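Local coordinates for protein putative alpha/beta hydrolase (Desulfitobacterium hafniense, PDB 4RPC) that is probably a hydrolase of the alpha/beta hydrolase family, whose natural substrate is not established, at residues A[153-158]-A[163-168]; A[237-242]-A[246-251]. All coordinates share one frame; numbering follows the deposited sequence.

Interaction 1: residues A[153-158]-A[163-168]; sequences PVKENM and NNDVEV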
loop_
_atom_site.group_PDB
_atom_site.type_symbol
_atom_site.label_atom_id
_atom_site.label_comp_id
_atom_site.label_asym_id
_atom_site.label_seq_id
_atom_site.Cartn_x
_atom_site.Cartn_y
_atom_site.Cartn_z
ATOM N N PRO A 153 1.980 18.744 -12.087
ATOM C CA PRO A 153 2.229 17.562 -12.887
ATOM C C PRO A 153 1.967 16.279 -12.097
ATOM O O PRO A 153 2.355 15.210 -12.531
ATOM C CB PRO A 153 3.711 17.693 -13.198
ATOM C CG PRO A 153 4.277 18.286 -11.938
ATOM C CD PRO A 153 3.192 19.171 -11.370
ATOM N N VAL A 154 1.343 16.383 -10.923
ATOM C CA VAL A 154 1.026 15.196 -10.173
ATOM C C VAL A 154 0.088 14.334 -11.021
ATOM O O VAL A 154 0.252 13.152 -11.093
ATOM C CB VAL A 154 0.372 15.540 -8.828
ATOM C CG1 VAL A 154 -0.225 14.304 -8.183
ATOM C CG2 VAL A 154 1.388 16.196 -7.871
ATOM N N LYS A 155 -0.912 14.925 -11.630
ATOM C CA LYS A 155 -1.920 14.134 -12.294
ATOM C C LYS A 155 -1.256 13.252 -13.355
ATOM O O LYS A 155 -1.535 12.060 -13.422
ATOM C CB LYS A 155 -2.928 15.059 -12.957
ATOM C CG LYS A 155 -4.097 14.365 -13.622
ATOM C CD LYS A 155 -5.080 15.388 -14.163
ATOM C CE LYS A 155 -4.602 15.891 -15.489
ATOM N NZ LYS A 155 -5.529 16.931 -15.928
ATOM N N GLU A 156 -0.339 13.850 -14.121
ATOM C CA GLU A 156 0.323 13.179 -15.261
ATOM C C GLU A 156 1.324 12.189 -14.758
ATOM O O GLU A 156 1.406 11.104 -15.286
ATOM C CB GLU A 156 1.059 14.166 -16.197
ATOM C CG GLU A 156 0.155 15.174 -16.882
ATOM C CD GLU A 156 -0.319 16.269 -15.935
ATOM O OE1 GLU A 156 0.071 16.270 -14.723
ATOM O OE2 GLU A 156 -1.121 17.106 -16.391
ATOM N N ASN A 157 2.074 12.563 -13.726
ATOM C CA ASN A 157 3.039 11.642 -13.156
ATOM C C ASN A 157 2.428 10.331 -12.623
ATOM O O ASN A 157 3.013 9.235 -12.808
ATOM C CB ASN A 157 3.853 12.324 -12.070
ATOM C CG ASN A 157 4.703 13.458 -12.621
ATOM O OD1 ASN A 157 5.052 13.493 -13.821
ATOM N ND2 ASN A 157 4.992 14.415 -11.777
HETATM N N MSE A 158 1.271 10.451 -11.972
HETATM C CA MSE A 158 0.572 9.275 -11.474
HETATM C C MSE A 158 -0.132 8.507 -12.594
HETATM O O MSE A 158 -0.648 7.423 -12.350
HETATM C CB MSE A 158 -0.414 9.682 -10.402
HETATM C CG MSE A 158 0.266 10.288 -9.188
HETATM SE SE MSE A 158 -1.160 10.651 -7.846
HETATM C CE MSE A 158 -1.090 8.931 -6.959
ATOM N N ASN A 163 -7.243 12.372 -17.752
ATOM C CA ASN A 163 -8.265 12.907 -16.879
ATOM C C ASN A 163 -9.194 11.866 -16.329
ATOM O O ASN A 163 -10.324 12.148 -15.984
ATOM C CB ASN A 163 -9.085 13.985 -17.613
ATOM C CG ASN A 163 -8.818 15.343 -17.093
ATOM O OD1 ASN A 163 -7.752 15.602 -16.527
ATOM N ND2 ASN A 163 -9.789 16.226 -17.248
ATOM N N ASN A 164 -8.701 10.656 -16.214
ATOM C CA ASN A 164 -9.455 9.612 -15.573
ATOM C C ASN A 164 -9.140 9.506 -14.066
ATOM O O ASN A 164 -9.571 8.568 -13.415
ATOM C CB ASN A 164 -9.183 8.285 -16.314
ATOM C CG ASN A 164 -7.693 7.936 -16.391
ATOM O OD1 ASN A 164 -6.822 8.825 -16.475
ATOM N ND2 ASN A 164 -7.389 6.633 -16.332
ATOM N N ASP A 165 -8.401 10.473 -13.501
ATOM C CA ASP A 165 -7.976 10.405 -12.070
ATOM C C ASP A 165 -9.136 10.404 -11.078
ATOM O O ASP A 165 -9.114 9.679 -10.092
ATOM C CB ASP A 165 -6.999 11.542 -11.746
ATOM C CG ASP A 165 -7.501 12.896 -12.214
ATOM O OD1 ASP A 165 -7.982 13.057 -13.367
ATOM O OD2 ASP A 165 -7.431 13.811 -11.402
ATOM N N VAL A 166 -10.159 11.215 -11.356
ATOM C CA VAL A 166 -11.368 11.187 -10.547
ATOM C C VAL A 166 -12.090 9.828 -10.632
ATOM O O VAL A 166 -12.416 9.212 -9.625
ATOM C CB VAL A 166 -12.314 12.323 -10.941
ATOM C CG1 VAL A 166 -13.655 12.171 -10.265
ATOM C CG2 VAL A 166 -11.731 13.656 -10.521
ATOM N N GLU A 167 -12.356 9.359 -11.829
ATOM C CA GLU A 167 -13.075 8.087 -11.978
ATOM C C GLU A 167 -12.292 6.968 -11.306
ATOM O O GLU A 167 -12.871 6.128 -10.666
ATOM C CB GLU A 167 -13.360 7.776 -13.453
ATOM C CG GLU A 167 -12.302 6.917 -14.109
ATOM C CD GLU A 167 -12.798 6.242 -15.382
ATOM O OE1 GLU A 167 -13.017 6.948 -16.400
ATOM O OE2 GLU A 167 -12.962 5.004 -15.353
ATOM N N VAL A 168 -10.971 6.987 -11.392
ATOM C CA VAL A 168 -10.148 5.918 -10.811
ATOM C C VAL A 168 -9.898 5.987 -9.292
ATOM O O VAL A 168 -9.938 4.969 -8.625
ATOM C CB VAL A 168 -8.771 5.855 -11.489
ATOM C CG1 VAL A 168 -7.892 4.813 -10.837
ATOM C CG2 VAL A 168 -8.906 5.504 -12.969
#
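Lys-155 of the short helix 154-157 lays its methylenes against Asp-165 and sets its ammonium on Asn-163, just before helix 165-169. NZ donates a hydrogen bond to OD1 of Asn-163 (NZ to OD1 2.7 Å). The C=O...N angle of 158° places the donor nearly in line with the carbonyl, tilted only slightly from the amide plane. CB already points at the other segment; CG, anti to the backbone N (chi1 -176°), carries the chain across Asp-165, and the bend at chi3 (82°) brings NZ to the amide. The two side chains cross at about a right angle, with CD of Lys-155 3.8 Å from OD1 of Asp-165. This is a contact of the aliphatic chain with the carboxylate, for NZ stays 5.3 Å from OD1 of Asp-165. That carboxylate is buried and gripped from elsewhere, by the backbone N of Leu-150 and by ND1 of His-149. A long, flexible lysine suits the place, greasy along its length and polar where the surface begins. Were the lysine cut back to alanine, OD1 of Asn-163 would probably lose its ammonium partner and a gap would open beside the Asp-165 carboxylate. Both helices belong to the helical insertion between strands 112-119 and 204-210, where many alpha/beta hydrolases carry a cap over the active-site end of the sheet, and this one is probably such a cap.

Interaction 2: residues A[237-242]-A[246-251]; sequences PNRGHA and SKEPEK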
loop_
_atom_site.group_PDB
_atom_site.type_symbol
_atom_site.label_atom_id
_atom_site.label_comp_id
_atom_site.label_asym_id
_atom_site.label_seq_id
_atom_site.Cartn_x
_atom_site.Cartn_y
_atom_site.Cartn_z
ATOM N N PRO A 237 -0.586 -2.530 -18.624
ATOM C CA PRO A 237 -0.501 -1.451 -19.609
ATOM C C PRO A 237 -1.685 -0.519 -19.473
ATOM O O PRO A 237 -2.763 -0.950 -19.006
ATOM C CB PRO A 237 -0.576 -2.181 -20.956
ATOM C CG PRO A 237 -1.310 -3.469 -20.668
ATOM C CD PRO A 237 -1.155 -3.768 -19.190
ATOM N N ASN A 238 -1.473 0.735 -19.875
ATOM C CA ASN A 238 -2.467 1.801 -19.810
ATOM C C ASN A 238 -3.109 1.907 -18.468
ATOM O O ASN A 238 -4.309 2.213 -18.398
ATOM C CB ASN A 238 -3.580 1.609 -20.817
ATOM C CG ASN A 238 -3.083 1.643 -22.178
ATOM O OD1 ASN A 238 -2.395 2.581 -22.525
ATOM N ND2 ASN A 238 -3.362 0.604 -22.967
ATOM N N ARG A 239 -2.320 1.669 -17.419
ATOM C CA ARG A 239 -2.835 1.766 -16.058
ATOM C C ARG A 239 -1.986 2.770 -15.253
ATOM O O ARG A 239 -0.766 2.826 -15.389
ATOM C CB ARG A 239 -2.907 0.388 -15.381
ATOM C CG ARG A 239 -3.853 -0.639 -16.043
ATOM C CD ARG A 239 -5.294 -0.147 -15.977
ATOM N NE ARG A 239 -6.234 -1.086 -16.582
ATOM C CZ ARG A 239 -6.629 -1.049 -17.848
ATOM N NH1 ARG A 239 -6.211 -0.100 -18.691
ATOM N NH2 ARG A 239 -7.484 -1.958 -18.277
ATOM N N GLY A 240 -2.671 3.605 -14.468
ATOM C CA GLY A 240 -1.990 4.516 -13.554
ATOM C C GLY A 240 -1.936 4.050 -12.110
ATOM O O GLY A 240 -2.245 2.913 -11.778
ATOM N N HIS A 241 -1.538 4.957 -11.239
ATOM C CA HIS A 241 -1.336 4.648 -9.827
ATOM C C HIS A 241 -2.603 4.095 -9.220
ATOM O O HIS A 241 -3.643 4.740 -9.234
ATOM C CB HIS A 241 -0.948 5.928 -9.087
ATOM C CG HIS A 241 -0.549 5.730 -7.658
ATOM N ND1 HIS A 241 0.713 5.342 -7.289
ATOM C CD2 HIS A 241 -1.231 5.931 -6.506
ATOM C CE1 HIS A 241 0.805 5.318 -5.971
ATOM N NE2 HIS A 241 -0.365 5.668 -5.475
ATOM N N ALA A 242 -2.516 2.866 -8.731
ATOM C CA ALA A 242 -3.657 2.174 -8.109
ATOM C C ALA A 242 -4.869 1.916 -9.026
ATOM O O ALA A 242 -5.928 1.587 -8.517
ATOM C CB ALA A 242 -4.092 2.958 -6.861
ATOM N N SER A 246 -8.289 -0.212 -8.276
ATOM C CA SER A 246 -9.561 0.482 -8.265
ATOM C C SER A 246 -10.572 -0.263 -9.129
ATOM O O SER A 246 -11.575 -0.750 -8.613
ATOM C CB SER A 246 -9.420 1.902 -8.748
ATOM O OG SER A 246 -10.632 2.589 -8.643
ATOM N N LYS A 247 -10.226 -0.466 -10.393
ATOM C CA LYS A 247 -11.161 -0.981 -11.381
ATOM C C LYS A 247 -11.039 -2.474 -11.782
ATOM O O LYS A 247 -12.034 -3.024 -12.289
ATOM C CB LYS A 247 -11.070 -0.088 -12.586
ATOM C CG LYS A 247 -11.354 1.375 -12.225
ATOM C CD LYS A 247 -11.266 2.306 -13.415
ATOM C CE LYS A 247 -12.428 2.086 -14.382
ATOM N NZ LYS A 247 -11.960 2.307 -15.776
ATOM N N GLU A 248 -9.880 -3.119 -11.539
ATOM C CA GLU A 248 -9.692 -4.577 -11.711
ATOM C C GLU A 248 -8.995 -5.268 -10.567
ATOM O O GLU A 248 -8.008 -5.941 -10.776
ATOM C CB GLU A 248 -8.841 -4.842 -12.924
ATOM C CG GLU A 248 -9.356 -4.073 -14.104
ATOM C CD GLU A 248 -8.281 -3.762 -15.090
ATOM O OE1 GLU A 248 -7.112 -3.477 -14.710
ATOM O OE2 GLU A 248 -8.652 -3.786 -16.259
ATOM N N PRO A 249 -9.510 -5.107 -9.359
ATOM C CA PRO A 249 -8.937 -5.772 -8.221
ATOM C C PRO A 249 -8.882 -7.318 -8.394
ATOM O O PRO A 249 -7.991 -7.991 -7.859
ATOM C CB PRO A 249 -9.873 -5.355 -7.081
ATOM C CG PRO A 249 -11.177 -5.056 -7.748
ATOM C CD PRO A 249 -10.826 -4.515 -9.083
ATOM N N GLU A 250 -9.798 -7.870 -9.168
ATOM C CA GLU A 250 -9.751 -9.280 -9.485
ATOM C C GLU A 250 -8.431 -9.718 -10.134
ATOM O O GLU A 250 -8.030 -10.855 -9.922
ATOM C CB GLU A 250 -10.978 -9.729 -10.289
ATOM C CG GLU A 250 -11.074 -9.201 -11.718
ATOM C CD GLU A 250 -11.604 -7.778 -11.823
ATOM O OE1 GLU A 250 -11.928 -7.128 -10.788
ATOM O OE2 GLU A 250 -11.686 -7.328 -12.979
ATOM N N LYS A 251 -7.713 -8.839 -10.842
ATOM C CA LYS A 251 -6.368 -9.233 -11.321
ATOM C C LYS A 251 -5.347 -9.291 -10.210
ATOM O O LYS A 251 -4.349 -9.986 -10.318
ATOM C CB LYS A 251 -5.809 -8.300 -12.380
ATOM C CG LYS A 251 -6.665 -8.166 -13.597
ATOM C CD LYS A 251 -5.946 -7.297 -14.614
ATOM C CE LYS A 251 -6.840 -7.079 -15.830
ATOM N NZ LYS A 251 -6.017 -6.662 -16.976
#
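Arg-239 and Glu-248 meet in a two-pronged salt bridge, the guanidinium presenting its NE side to the carboxylate. NE donates to OE1 of Glu-248 (NE to OE1 3.2 Å) and NH2 to OE2 (NH2 to OE2 of Glu-248 3.0 Å), both bonds close to straight. The acceptors lie near the guanidinium plane, yet the two planes are turned 40° apart: NH2 comes to OE2 on its syn side but tilted out of the carboxylate plane, and NE meets OE1 from farther above it. An arginine suits this place because it can offer one N-H to each oxygen. A third bond, from NH1 to the backbone O of Asn-238 (NH1 to O 3.0 Å), helps fix the rotation of the guanidinium. The bend at chi2 (-63°) folds the arginine chain, while Glu-248 extends beyond CG to meet it. Lys-251 adds a second, long ion pair to OE2 of Glu-248, and its positive charge would tend to steady the carboxylate further.

Deeper in, the backbone N of Ser-246 bonds to O of Ala-242 (N to O 3.0 Å), a first-turn bond of helix 243-247, for which Ala-242 is the N-cap residue. The small alanine fits its buried site against Leu-172. Between these two links the loop carries His-241, whose ND1 bonds to OE2 of Glu-213 and whose NE2 makes a weak hydrogen bond to Ser-96, consistent with a Ser-His-Glu triad. The loop thus leaves edge strand 232-236, passes the putative catalytic histidine and enters helix 243-247; Glu-248 then turns the chain into helix 249-259, where Pro-249 packs on helix 39-45.

Overall arrangement
Both contacts are partly buried, their centres about 13 Å apart. Interaction 1 joins one short helix of the probable cap to the lead-in of the next, by a single polar bond to exposed Asn-163 and aliphatic packing on buried Asp-165. Interaction 2 belongs to the core fold: an ion pair between partly exposed side chains and a helix backbone bond at buried Ala-242 tie the loop after the last strand to the following helices. The two adjoin directly: Val-168 O receives a probable hydrogen bond from Ser-246 OG, and Met-158 O probably accepts one from His-241 N. A Glu-167 to Lys-247 salt bridge also ties the probable cap to the helix that follows the histidine loop.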